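Local coordinates for putative tagatose-6-phosphate ketose/aldose isomerase (Escherichia coli, PDB 3C3J), which is of unknown function but belongs by name and family to the SIS proteins, with two SIS domains in one chain and a second copy in the assembly, at residues F257-T262 against H266-L271; L106-G111 against A185-E190. One frame throughout, in Å; residues are numbered along the deposited sequence.

Interaction 1 of 2, residues F257-T262 against H266-L271; sequences FYDSPT and HGPKSL
Apolar packing is carried by L271, which slides over one face of the F257 ring. Its CD2 stands 4.0 Å from the ring centroid, 24° off the normal, a CH-pi contact offset toward the rim, while CD1 lies 3.8 Å from F257 CD2. Chi1 of 82° wedges L271 CG between its own backbone N and carbonyl carbon, turning both methyls onto the ring. The F257 ring also meets F257 of the second subunit, the two rings nearly parallel.

A van der Waals contact sets a carboxylate oxygen against the P268 ring: the side chains cross at about a right angle, with D259 OD2 3.3 Å from P268 CG. D259 OD1 takes the N-H of S260 through its anti lone pair at 2.8 Å.

The single hydrogen bond across the contact runs from H266 ND1 to T262 O, long at 3.3 Å and bent at 144°. The oxygen sits at the imidazole edge, in its plane.

These contacts fold the loop after helix 261-264 back beside strand 255-259, outermost within this chain in the second SIS domain's sheet. Since a carbonyl oxygen can only accept, H266 most likely carries a proton on ND1; apolar packing at one end and one modest polar bond at the other hold 266-271 against 257-262.

Interaction 2 of 2, residues L106-G111 against A185-E190; sequences LLISFG and AVFAPE
F187 presents its ring to the strand, and V186 CG1 from its own helix lies over one face, 3.5 Å above the plane and toward the rim. The ring also meets F83 edge-to-face. From strand 105-111 two methyls reach the outer end of the ring, both obliquely: I108 CD1 comes to 3.6 Å from F187 CE2 and 3.8 Å from F187 CZ, and L106 CD2 stands a little farther off, 4.1 Å from F187 CZ.

Both aliphatic chains run against the phenylalanine from the opposite direction, so the meeting is made by the ends of the side chains while the backbones stay well apart; the closest CA atoms, those of I108 and V186, are 11.0 Å from each other. In F187, CG lies beside the backbone N and anti to the carbonyl carbon (chi1 -65°), which carries the ring out from the last turn of helix 174-187 toward the sheet.

This is the layered packing of an alpha/beta SIS domain. Strand 105-111 is the central strand of a five-stranded parallel sheet, bonded to 55-59 on one flank and 133-139 on the other, and helix 174-187 covers it from one face. L106 and I108, two residues apart, point to that same face, as alternation along a strand requires.

Helix 23-49 joins the same layer: L45 touches both L106 and V186. Its R38 takes hold of the helix end as well, giving NH1 to V186 O and NH2 to A185 O, in the last turn before A188 leaves helical geometry.

Interaction 2 comes first along the chain and is complete before interaction 1 begins. Each belongs to its own SIS domain: 106-111 with 185-190 to the first, 257-262 with 266-271 to the second. Their centres are 31 Å apart, on opposite sides of the chain's centre, and their nearest atoms about 17 Å apart, so they do not touch. Both domains carry a five-stranded parallel sheet of strand order 2-1-3-4-5, but the contacts use it differently. Interaction 2 joins the middle strand to a covering helix in the buried interior; interaction 1 folds a loop beside strand 255-259, outermost within this chain, where the second subunit packs. One therefore belongs to a domain core, the other to the dimer interface.

Interaction 1 of 2, residues F257-T262 against H266-L271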
ATOM      1  N   PHE A 257      -8.794   1.043  -9.403  1.00 13.77           N
ATOM      2  CA  PHE A 257      -7.425   1.403  -9.013  1.00 13.66           C
ATOM      3  C   PHE A 257      -7.496   2.483  -7.956  1.00 12.93           C
ATOM      4  O   PHE A 257      -8.491   3.195  -7.837  1.00 12.21           O
ATOM      5  CB  PHE A 257      -6.638   1.927 -10.214  1.00 13.58           C
ATOM      6  CG  PHE A 257      -6.672   1.029 -11.393  1.00 14.18           C
ATOM      7  CD1 PHE A 257      -5.716   0.042 -11.569  1.00 15.96           C
ATOM      8  CD2 PHE A 257      -7.686   1.150 -12.340  1.00 15.29           C
ATOM      9  CE1 PHE A 257      -5.764  -0.817 -12.664  1.00 16.63           C
ATOM     10  CE2 PHE A 257      -7.742   0.291 -13.442  1.00 16.48           C
ATOM     11  CZ  PHE A 257      -6.781  -0.682 -13.599  1.00 15.66           C
ATOM     12  N   TYR A 258      -6.435   2.605  -7.178  1.00 13.52           N
ATOM     13  CA  TYR A 258      -6.310   3.692  -6.195  1.00 13.20           C
ATOM     14  C   TYR A 258      -4.889   4.221  -6.178  1.00 13.29           C
ATOM     15  O   TYR A 258      -3.942   3.505  -6.516  1.00 13.32           O
ATOM     16  CB  TYR A 258      -6.661   3.198  -4.786  1.00 13.75           C
ATOM     17  CG  TYR A 258      -5.791   2.054  -4.345  1.00 13.21           C
ATOM     18  CD1 TYR A 258      -4.647   2.269  -3.564  1.00 14.28           C
ATOM     19  CD2 TYR A 258      -6.081   0.753  -4.734  1.00 14.52           C
ATOM     20  CE1 TYR A 258      -3.826   1.203  -3.183  1.00 15.15           C
ATOM     21  CE2 TYR A 258      -5.248  -0.321  -4.362  1.00 15.59           C
ATOM     22  CZ  TYR A 258      -4.134  -0.084  -3.580  1.00 14.74           C
ATOM     23  OH  TYR A 258      -3.315  -1.142  -3.199  1.00 15.01           O
ATOM     24  N   ASP A 259      -4.734   5.436  -5.699  1.00 13.91           N
ATOM     25  CA  ASP A 259      -3.416   6.029  -5.474  1.00 14.31           C
ATOM     26  C   ASP A 259      -3.574   7.337  -4.739  1.00 14.37           C
ATOM     27  O   ASP A 259      -4.689   7.750  -4.419  1.00 14.19           O
ATOM     28  CB  ASP A 259      -2.672   6.278  -6.793  1.00 15.07           C
ATOM     29  CG  ASP A 259      -1.151   6.016  -6.695  1.00 17.42           C
ATOM     30  OD1 ASP A 259      -0.475   6.392  -5.704  1.00 18.80           O
ATOM     31  OD2 ASP A 259      -0.613   5.456  -7.669  1.00 24.10           O
ATOM     32  N   SER A 260      -2.451   7.979  -4.453  1.00 12.99           N
ATOM     33  CA  SER A 260      -2.466   9.353  -3.994  1.00 14.19           C
ATOM     34  C   SER A 260      -2.332  10.241  -5.233  1.00 14.24           C
ATOM     35  O   SER A 260      -1.797   9.806  -6.240  1.00 13.72           O
ATOM     36  CB  SER A 260      -1.321   9.637  -3.043  1.00 13.31           C
ATOM     37  OG  SER A 260      -0.101   9.526  -3.715  1.00 13.33           O
ATOM     38  N   PRO A 261      -2.876  11.460  -5.180  1.00 14.81           N
ATOM     39  CA  PRO A 261      -2.684  12.400  -6.287  1.00 15.18           C
ATOM     40  C   PRO A 261      -1.225  12.586  -6.729  1.00 15.16           C
ATOM     41  O   PRO A 261      -0.954  12.536  -7.935  1.00 15.76           O
ATOM     42  CB  PRO A 261      -3.296  13.701  -5.740  1.00 15.31           C
ATOM     43  CG  PRO A 261      -4.374  13.222  -4.837  1.00 15.94           C
ATOM     44  CD  PRO A 261      -3.812  11.978  -4.174  1.00 14.49           C
ATOM     45  N   THR A 262      -0.301  12.765  -5.781  1.00 14.41           N
ATOM     46  CA  THR A 262       1.104  12.979  -6.138  1.00 14.93           C
ATOM     47  C   THR A 262       1.781  11.671  -6.612  1.00 14.97           C
ATOM     48  O   THR A 262       2.549  11.687  -7.565  1.00 15.52           O
ATOM     49  CB  THR A 262       1.888  13.618  -4.992  1.00 14.92           C
ATOM     50  OG1 THR A 262       1.741  12.801  -3.836  1.00 15.95           O
ATOM     51  CG2 THR A 262       1.336  15.031  -4.683  1.00 15.50           C
ATOM     52  N   HIS A 266       3.756   9.416 -11.035  1.00 18.16           N
ATOM     53  CA  HIS A 266       4.987   8.632 -11.227  1.00 18.45           C
ATOM     54  C   HIS A 266       4.786   7.241 -11.871  1.00 19.10           C
ATOM     55  O   HIS A 266       5.368   6.235 -11.414  1.00 19.99           O
ATOM     56  CB  HIS A 266       5.691   8.519  -9.880  1.00 19.00           C
ATOM     57  CG  HIS A 266       6.246   9.818  -9.391  1.00 19.35           C
ATOM     58  ND1 HIS A 266       5.512  10.701  -8.628  1.00 20.85           N
ATOM     59  CD2 HIS A 266       7.446  10.406  -9.591  1.00 20.20           C
ATOM     60  CE1 HIS A 266       6.247  11.760  -8.357  1.00 19.22           C
ATOM     61  NE2 HIS A 266       7.430  11.601  -8.915  1.00 21.40           N
ATOM     62  N   GLY A 267       3.985   7.200 -12.934  1.00 18.70           N
ATOM     63  CA  GLY A 267       3.715   5.974 -13.703  1.00 19.46           C
ATOM     64  C   GLY A 267       2.247   5.599 -13.825  1.00 19.53           C
ATOM     65  O   GLY A 267       1.759   5.342 -14.930  1.00 19.87           O
ATOM     66  N   PRO A 268       1.535   5.527 -12.692  1.00 19.43           N
ATOM     67  CA  PRO A 268       0.154   5.022 -12.710  1.00 19.92           C
ATOM     68  C   PRO A 268      -0.847   5.800 -13.574  1.00 19.69           C
ATOM     69  O   PRO A 268      -1.825   5.227 -14.039  1.00 19.26           O
ATOM     70  CB  PRO A 268      -0.242   5.055 -11.237  1.00 19.76           C
ATOM     71  CG  PRO A 268       1.013   4.976 -10.505  1.00 18.98           C
ATOM     72  CD  PRO A 268       1.979   5.783 -11.314  1.00 19.57           C
ATOM     73  N   LYS A 269      -0.554   7.074 -13.822  1.00 19.93           N
ATOM     74  CA  LYS A 269      -1.376   7.936 -14.658  1.00 21.19           C
ATOM     75  C   LYS A 269      -1.586   7.357 -16.064  1.00 20.43           C
ATOM     76  O   LYS A 269      -2.577   7.643 -16.735  1.00 19.92           O
ATOM     77  CB  LYS A 269      -0.710   9.296 -14.752  1.00 20.77           C
ATOM     78  CG  LYS A 269      -1.607  10.368 -15.225  1.00 24.37           C
ATOM     79  CD  LYS A 269      -0.808  11.654 -15.440  1.00 24.76           C
ATOM     80  CE  LYS A 269      -1.613  12.619 -16.281  1.00 27.19           C
ATOM     81  NZ  LYS A 269      -0.851  13.831 -16.688  1.00 27.34           N
ATOM     82  N   SER A 270      -0.655   6.516 -16.488  1.00 21.05           N
ATOM     83  CA  SER A 270      -0.745   5.855 -17.779  1.00 21.88           C
ATOM     84  C   SER A 270      -1.995   5.010 -17.899  1.00 21.93           C
ATOM     85  O   SER A 270      -2.447   4.735 -18.999  1.00 21.96           O
ATOM     86  CB  SER A 270       0.483   4.979 -18.023  1.00 22.33           C
ATOM     87  OG  SER A 270       0.580   4.018 -17.011  1.00 25.32           O
ATOM     88  N   LEU A 271      -2.570   4.603 -16.773  1.00 21.64           N
ATOM     89  CA  LEU A 271      -3.821   3.874 -16.844  1.00 21.86           C
ATOM     90  C   LEU A 271      -5.030   4.725 -17.311  1.00 21.36           C
ATOM     91  O   LEU A 271      -6.045   4.183 -17.737  1.00 20.31           O
ATOM     92  CB  LEU A 271      -4.067   3.122 -15.530  1.00 22.16           C
ATOM     93  CG  LEU A 271      -4.664   3.867 -14.369  1.00 23.81           C
ATOM     94  CD1 LEU A 271      -6.162   3.896 -14.551  1.00 25.19           C
ATOM     95  CD2 LEU A 271      -4.242   3.200 -13.027  1.00 23.34           C
TER

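Interaction 2 of 2, residues L106-G111 against A185-E190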
ATOM      1  N   LEU A 106       0.357  -3.474  21.705  1.00 11.81           N
ATOM      2  CA  LEU A 106      -1.081  -3.445  21.813  1.00 12.15           C
ATOM      3  C   LEU A 106      -1.595  -3.703  20.399  1.00 12.12           C
ATOM      4  O   LEU A 106      -1.340  -2.904  19.493  1.00 12.15           O
ATOM      5  CB  LEU A 106      -1.584  -2.089  22.311  1.00 12.38           C
ATOM      6  CG  LEU A 106      -3.113  -1.907  22.323  1.00 12.12           C
ATOM      7  CD1 LEU A 106      -3.823  -3.019  23.136  1.00 13.33           C
ATOM      8  CD2 LEU A 106      -3.526  -0.490  22.800  1.00 13.92           C
ATOM      9  N   LEU A 107      -2.282  -4.812  20.218  1.00 12.42           N
ATOM     10  CA  LEU A 107      -2.820  -5.190  18.907  1.00 12.13           C
ATOM     11  C   LEU A 107      -4.297  -4.855  18.851  1.00 12.17           C
ATOM     12  O   LEU A 107      -5.100  -5.393  19.637  1.00 11.91           O
ATOM     13  CB  LEU A 107      -2.614  -6.685  18.624  1.00 12.31           C
ATOM     14  CG  LEU A 107      -2.924  -7.161  17.205  1.00 12.79           C
ATOM     15  CD1 LEU A 107      -1.968  -6.492  16.177  1.00 14.14           C
ATOM     16  CD2 LEU A 107      -2.873  -8.699  17.123  1.00 11.97           C
ATOM     17  N   ILE A 108      -4.648  -3.959  17.927  1.00 12.70           N
ATOM     18  CA  ILE A 108      -6.042  -3.579  17.704  1.00 12.86           C
ATOM     19  C   ILE A 108      -6.553  -4.398  16.508  1.00 12.55           C
ATOM     20  O   ILE A 108      -6.124  -4.194  15.375  1.00 12.90           O
ATOM     21  CB  ILE A 108      -6.179  -2.079  17.459  1.00 13.07           C
ATOM     22  CG1 ILE A 108      -5.608  -1.301  18.649  1.00 15.82           C
ATOM     23  CG2 ILE A 108      -7.665  -1.700  17.249  1.00 13.55           C
ATOM     24  CD1 ILE A 108      -5.215   0.086  18.280  1.00 17.59           C
ATOM     25  N   SER A 109      -7.397  -5.384  16.784  1.00 12.46           N
ATOM     26  CA  SER A 109      -7.822  -6.350  15.762  1.00 13.40           C
ATOM     27  C   SER A 109      -9.236  -5.987  15.327  1.00 14.20           C
ATOM     28  O   SER A 109     -10.151  -6.021  16.132  1.00 15.62           O
ATOM     29  CB  SER A 109      -7.806  -7.779  16.329  1.00 13.61           C
ATOM     30  OG  SER A 109      -6.482  -8.301  16.498  1.00 15.01           O
ATOM     31  N   PHE A 110      -9.409  -5.638  14.055  1.00 14.30           N
ATOM     32  CA  PHE A 110     -10.715  -5.425  13.455  1.00 14.68           C
ATOM     33  C   PHE A 110     -11.237  -6.701  12.804  1.00 15.63           C
ATOM     34  O   PHE A 110     -10.534  -7.348  12.042  1.00 16.77           O
ATOM     35  CB  PHE A 110     -10.610  -4.329  12.392  1.00 14.40           C
ATOM     36  CG  PHE A 110     -10.193  -3.010  12.933  1.00 14.01           C
ATOM     37  CD1 PHE A 110     -11.061  -2.263  13.704  1.00 14.11           C
ATOM     38  CD2 PHE A 110      -8.923  -2.499  12.673  1.00 15.11           C
ATOM     39  CE1 PHE A 110     -10.691  -1.033  14.206  1.00 13.90           C
ATOM     40  CE2 PHE A 110      -8.537  -1.248  13.190  1.00 17.09           C
ATOM     41  CZ  PHE A 110      -9.420  -0.523  13.958  1.00 15.62           C
ATOM     42  N   GLY A 111     -12.479  -7.059  13.086  1.00 16.90           N
ATOM     43  CA  GLY A 111     -13.127  -8.174  12.372  1.00 17.45           C
ATOM     44  C   GLY A 111     -14.631  -8.096  12.499  1.00 18.72           C
ATOM     45  O   GLY A 111     -15.169  -7.997  13.611  1.00 19.44           O
ATOM     46  N   ALA A 185     -12.475   7.218  18.351  1.00 13.33           N
ATOM     47  CA  ALA A 185     -13.068   7.689  19.604  1.00 13.33           C
ATOM     48  C   ALA A 185     -12.360   7.128  20.807  1.00 13.88           C
ATOM     49  O   ALA A 185     -12.265   7.799  21.821  1.00 13.83           O
ATOM     50  CB  ALA A 185     -14.549   7.365  19.678  1.00 13.74           C
ATOM     51  N   VAL A 186     -11.858   5.901  20.698  1.00 14.15           N
ATOM     52  CA  VAL A 186     -11.142   5.280  21.804  1.00 14.66           C
ATOM     53  C   VAL A 186      -9.856   6.039  22.072  1.00 15.14           C
ATOM     54  O   VAL A 186      -9.567   6.363  23.223  1.00 15.64           O
ATOM     55  CB  VAL A 186     -10.821   3.779  21.539  1.00 14.29           C
ATOM     56  CG1 VAL A 186      -9.730   3.267  22.531  1.00 14.24           C
ATOM     57  CG2 VAL A 186     -12.137   2.915  21.643  1.00 14.61           C
ATOM     58  N   PHE A 187      -9.103   6.370  21.018  1.00 15.66           N
ATOM     59  CA  PHE A 187      -7.746   6.932  21.200  1.00 16.05           C
ATOM     60  C   PHE A 187      -7.638   8.441  21.124  1.00 16.13           C
ATOM     61  O   PHE A 187      -6.649   8.995  21.614  1.00 17.43           O
ATOM     62  CB  PHE A 187      -6.757   6.237  20.245  1.00 16.15           C
ATOM     63  CG  PHE A 187      -6.581   4.795  20.566  1.00 16.09           C
ATOM     64  CD1 PHE A 187      -5.782   4.412  21.634  1.00 15.96           C
ATOM     65  CD2 PHE A 187      -7.282   3.818  19.869  1.00 15.90           C
ATOM     66  CE1 PHE A 187      -5.628   3.060  21.956  1.00 15.97           C
ATOM     67  CE2 PHE A 187      -7.150   2.485  20.195  1.00 17.19           C
ATOM     68  CZ  PHE A 187      -6.327   2.105  21.268  1.00 16.73           C
ATOM     69  N   ALA A 188      -8.636   9.104  20.534  1.00 16.29           N
ATOM     70  CA  ALA A 188      -8.648  10.565  20.431  1.00 16.24           C
ATOM     71  C   ALA A 188     -10.000  11.151  20.885  1.00 16.27           C
ATOM     72  O   ALA A 188     -10.634  11.900  20.160  1.00 16.32           O
ATOM     73  CB  ALA A 188      -8.307  10.986  19.019  1.00 16.50           C
ATOM     74  N   PRO A 189     -10.429  10.823  22.109  1.00 16.83           N
ATOM     75  CA  PRO A 189     -11.776  11.241  22.536  1.00 17.09           C
ATOM     76  C   PRO A 189     -11.949  12.744  22.720  1.00 17.88           C
ATOM     77  O   PRO A 189     -13.074  13.247  22.744  1.00 17.89           O
ATOM     78  CB  PRO A 189     -11.975  10.513  23.862  1.00 16.85           C
ATOM     79  CG  PRO A 189     -10.604  10.326  24.391  1.00 17.35           C
ATOM     80  CD  PRO A 189      -9.742  10.051  23.164  1.00 16.96           C
ATOM     81  N   GLU A 190     -10.838  13.454  22.837  1.00 19.45           N
ATOM     82  CA  GLU A 190     -10.892  14.907  22.961  1.00 20.82           C
ATOM     83  C   GLU A 190     -11.241  15.579  21.629  1.00 21.10           C
ATOM     84  O   GLU A 190     -11.561  16.774  21.607  1.00 21.50           O
ATOM     85  CB  GLU A 190      -9.576  15.433  23.542  1.00 21.76           C
ATOM     86  CG  GLU A 190      -8.344  15.311  22.646  1.00 24.16           C
ATOM     87  CD  GLU A 190      -7.790  13.867  22.487  1.00 26.60           C
ATOM     88  OE1 GLU A 190      -8.194  12.922  23.186  1.00 27.35           O
ATOM     89  OE2 GLU A 190      -6.905  13.677  21.651  1.00 32.24           O
TER